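Pab-dependent poly(a)-specific ribonuclease subunit PAN2 (Neurospora crassa, PDB 4CZW) probably serves as the catalytic subunit of the PAN deadenylation complex, shortening the poly(A) tails of mRNA by exonucleolytic release of 5'-AMP. Local coordinates at residues C190-H195 / C245-Q249. Sequence-based numbering, arbitrary orientation.
With ZN (zinc ion), chain C.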
loop_
_atom_site.group_PDB
_atom_site.type_symbol
_atom_site.label_atom_id
_atom_site.label_comp_id
_atom_site.label_asym_id
_atom_site.label_seq_id
_atom_site.Cartn_x
_atom_site.Cartn_y
_atom_site.Cartn_z
ATOM N N CYS A 190 21.313 -39.516 9.467
ATOM C CA CYS A 190 21.221 -40.910 9.054
ATOM C C CYS A 190 20.840 -41.761 10.258
ATOM O O CYS A 190 21.470 -41.673 11.308
ATOM C CB CYS A 190 22.542 -41.391 8.449
ATOM S SG CYS A 190 22.600 -43.159 8.049
HETATM N N MSE A 191 19.807 -42.582 10.111
HETATM C CA MSE A 191 19.316 -43.378 11.230
HETATM C C MSE A 191 20.123 -44.659 11.433
HETATM O O MSE A 191 19.759 -45.504 12.250
HETATM C CB MSE A 191 17.837 -43.716 11.033
HETATM C CG MSE A 191 16.927 -42.499 11.004
HETATM SE SE MSE A 191 15.041 -42.975 10.926
HETATM C CE MSE A 191 14.908 -43.946 12.610
ATOM N N HIS A 192 21.220 -44.800 10.695
ATOM C CA HIS A 192 22.078 -45.972 10.831
ATOM C C HIS A 192 23.390 -45.626 11.531
ATOM O O HIS A 192 23.696 -46.168 12.592
ATOM C CB HIS A 192 22.364 -46.595 9.463
ATOM C CG HIS A 192 23.057 -47.921 9.538
ATOM N ND1 HIS A 192 22.435 -49.060 10.002
ATOM C CD2 HIS A 192 24.319 -48.288 9.211
ATOM C CE1 HIS A 192 23.283 -50.073 9.955
ATOM N NE2 HIS A 192 24.433 -49.630 9.479
ATOM N N CYS A 193 24.162 -44.722 10.933
ATOM C CA CYS A 193 25.459 -44.339 11.484
ATOM C C CYS A 193 25.385 -43.026 12.258
ATOM O O CYS A 193 26.410 -42.488 12.680
ATOM C CB CYS A 193 26.502 -44.229 10.370
ATOM S SG CYS A 193 26.170 -42.931 9.162
ATOM N N GLN A 194 24.168 -42.516 12.428
ATOM C CA GLN A 194 23.904 -41.315 13.224
ATOM C C GLN A 194 24.668 -40.082 12.735
ATOM O O GLN A 194 24.922 -39.158 13.506
ATOM C CB GLN A 194 24.230 -41.576 14.698
ATOM C CG GLN A 194 23.627 -42.861 15.242
ATOM C CD GLN A 194 22.136 -42.960 14.989
ATOM O OE1 GLN A 194 21.393 -41.999 15.194
ATOM N NE2 GLN A 194 21.689 -44.127 14.536
ATOM N N HIS A 195 25.021 -40.069 11.453
ATOM C CA HIS A 195 25.722 -38.932 10.866
ATOM C C HIS A 195 24.747 -37.806 10.541
ATOM O O HIS A 195 23.662 -38.048 10.013
ATOM C CB HIS A 195 26.477 -39.355 9.605
ATOM C CG HIS A 195 27.196 -38.231 8.926
ATOM N ND1 HIS A 195 28.226 -37.537 9.524
ATOM C CD2 HIS A 195 27.032 -37.678 7.700
ATOM C CE1 HIS A 195 28.666 -36.606 8.696
ATOM N NE2 HIS A 195 27.959 -36.670 7.583
ATOM N N CYS A 245 23.489 -41.768 2.197
ATOM C CA CYS A 245 24.370 -41.287 3.254
ATOM C C CYS A 245 25.827 -41.438 2.837
ATOM O O CYS A 245 26.278 -42.536 2.512
ATOM C CB CYS A 245 24.118 -42.034 4.564
ATOM S SG CYS A 245 25.174 -41.480 5.924
ATOM N N THR A 246 26.558 -40.330 2.851
ATOM C CA THR A 246 27.940 -40.316 2.388
ATOM C C THR A 246 28.872 -41.108 3.302
ATOM O O THR A 246 29.909 -41.602 2.859
ATOM C CB THR A 246 28.473 -38.876 2.266
ATOM O OG1 THR A 246 28.351 -38.209 3.529
ATOM C CG2 THR A 246 27.686 -38.107 1.217
ATOM N N LYS A 247 28.503 -41.234 4.573
ATOM C CA LYS A 247 29.359 -41.917 5.537
ATOM C C LYS A 247 29.328 -43.433 5.349
ATOM O O LYS A 247 30.360 -44.048 5.083
ATOM C CB LYS A 247 28.956 -41.560 6.969
ATOM C CG LYS A 247 29.963 -42.020 8.012
ATOM C CD LYS A 247 29.555 -41.611 9.417
ATOM C CE LYS A 247 30.579 -42.078 10.441
ATOM N NZ LYS A 247 30.165 -41.763 11.836
ATOM N N CYS A 248 28.149 -44.033 5.486
ATOM C CA CYS A 248 28.025 -45.482 5.343
ATOM C C CYS A 248 27.776 -45.889 3.889
ATOM O O CYS A 248 27.434 -47.039 3.610
ATOM C CB CYS A 248 26.917 -46.025 6.252
ATOM S SG CYS A 248 25.348 -45.132 6.195
ATOM N N GLN A 249 27.947 -44.934 2.978
ATOM C CA GLN A 249 28.004 -45.202 1.539
ATOM C C GLN A 249 26.794 -45.934 0.961
ATOM O O GLN A 249 26.934 -46.712 0.018
ATOM C CB GLN A 249 29.270 -46.003 1.218
ATOM C CG GLN A 249 30.560 -45.212 1.347
ATOM C CD GLN A 249 30.824 -44.332 0.142
ATOM O OE1 GLN A 249 30.698 -43.110 0.212
ATOM N NE2 GLN A 249 31.198 -44.951 -0.972
HETATM ZN ZN ZN C . 24.830 -43.202 7.376
#
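Two short turns, 190-195 and 245-249, face each other across a zinc ion, with Cys190 paired to Cys245 and Cys193 to Cys248 at CA separations of 6.6 and 6.8 Å; no hydrogen bond joins them directly. The metal does, taking one thiolate from each of these cysteines, with Cys193 SG 2.2 Å from the zinc and Cys245 SG 2.3 Å from it. The first cysteine of each CxxC pair carries SG anti to its own nitrogen (chi1 174° for Cys190, -180° for Cys245), whereas the second tucks SG between nitrogen and carbonyl carbon. Each turn presents two sulfurs to the same ion, all four at bonding distance. Backbone amides approach the sulfur of each leading cysteine: His192 N donates to Cys190 SG at 3.4 Å and 155°, and Lys247 N makes a weak bond to Cys245 SG. Such N-H...S contacts probably temper the negative charge of a Cys4 site. This is a zinc ribbon, its two knuckles ending the hairpins 183-190/196-201 and 238-245/250-262 of one antiparallel sheet, far out on the pseudoprotease (USP-like) domain. Alongside Cys193, Lys247 runs fully extended: its CD lies 3.6 Å from Cys193 SG and 3.8 Å from His195 CB, so methylenes screen one side of the thiolate. Elsewhere in the site, Cys190 CB packs 3.6 Å from Cys245 SG, where both residues are buried.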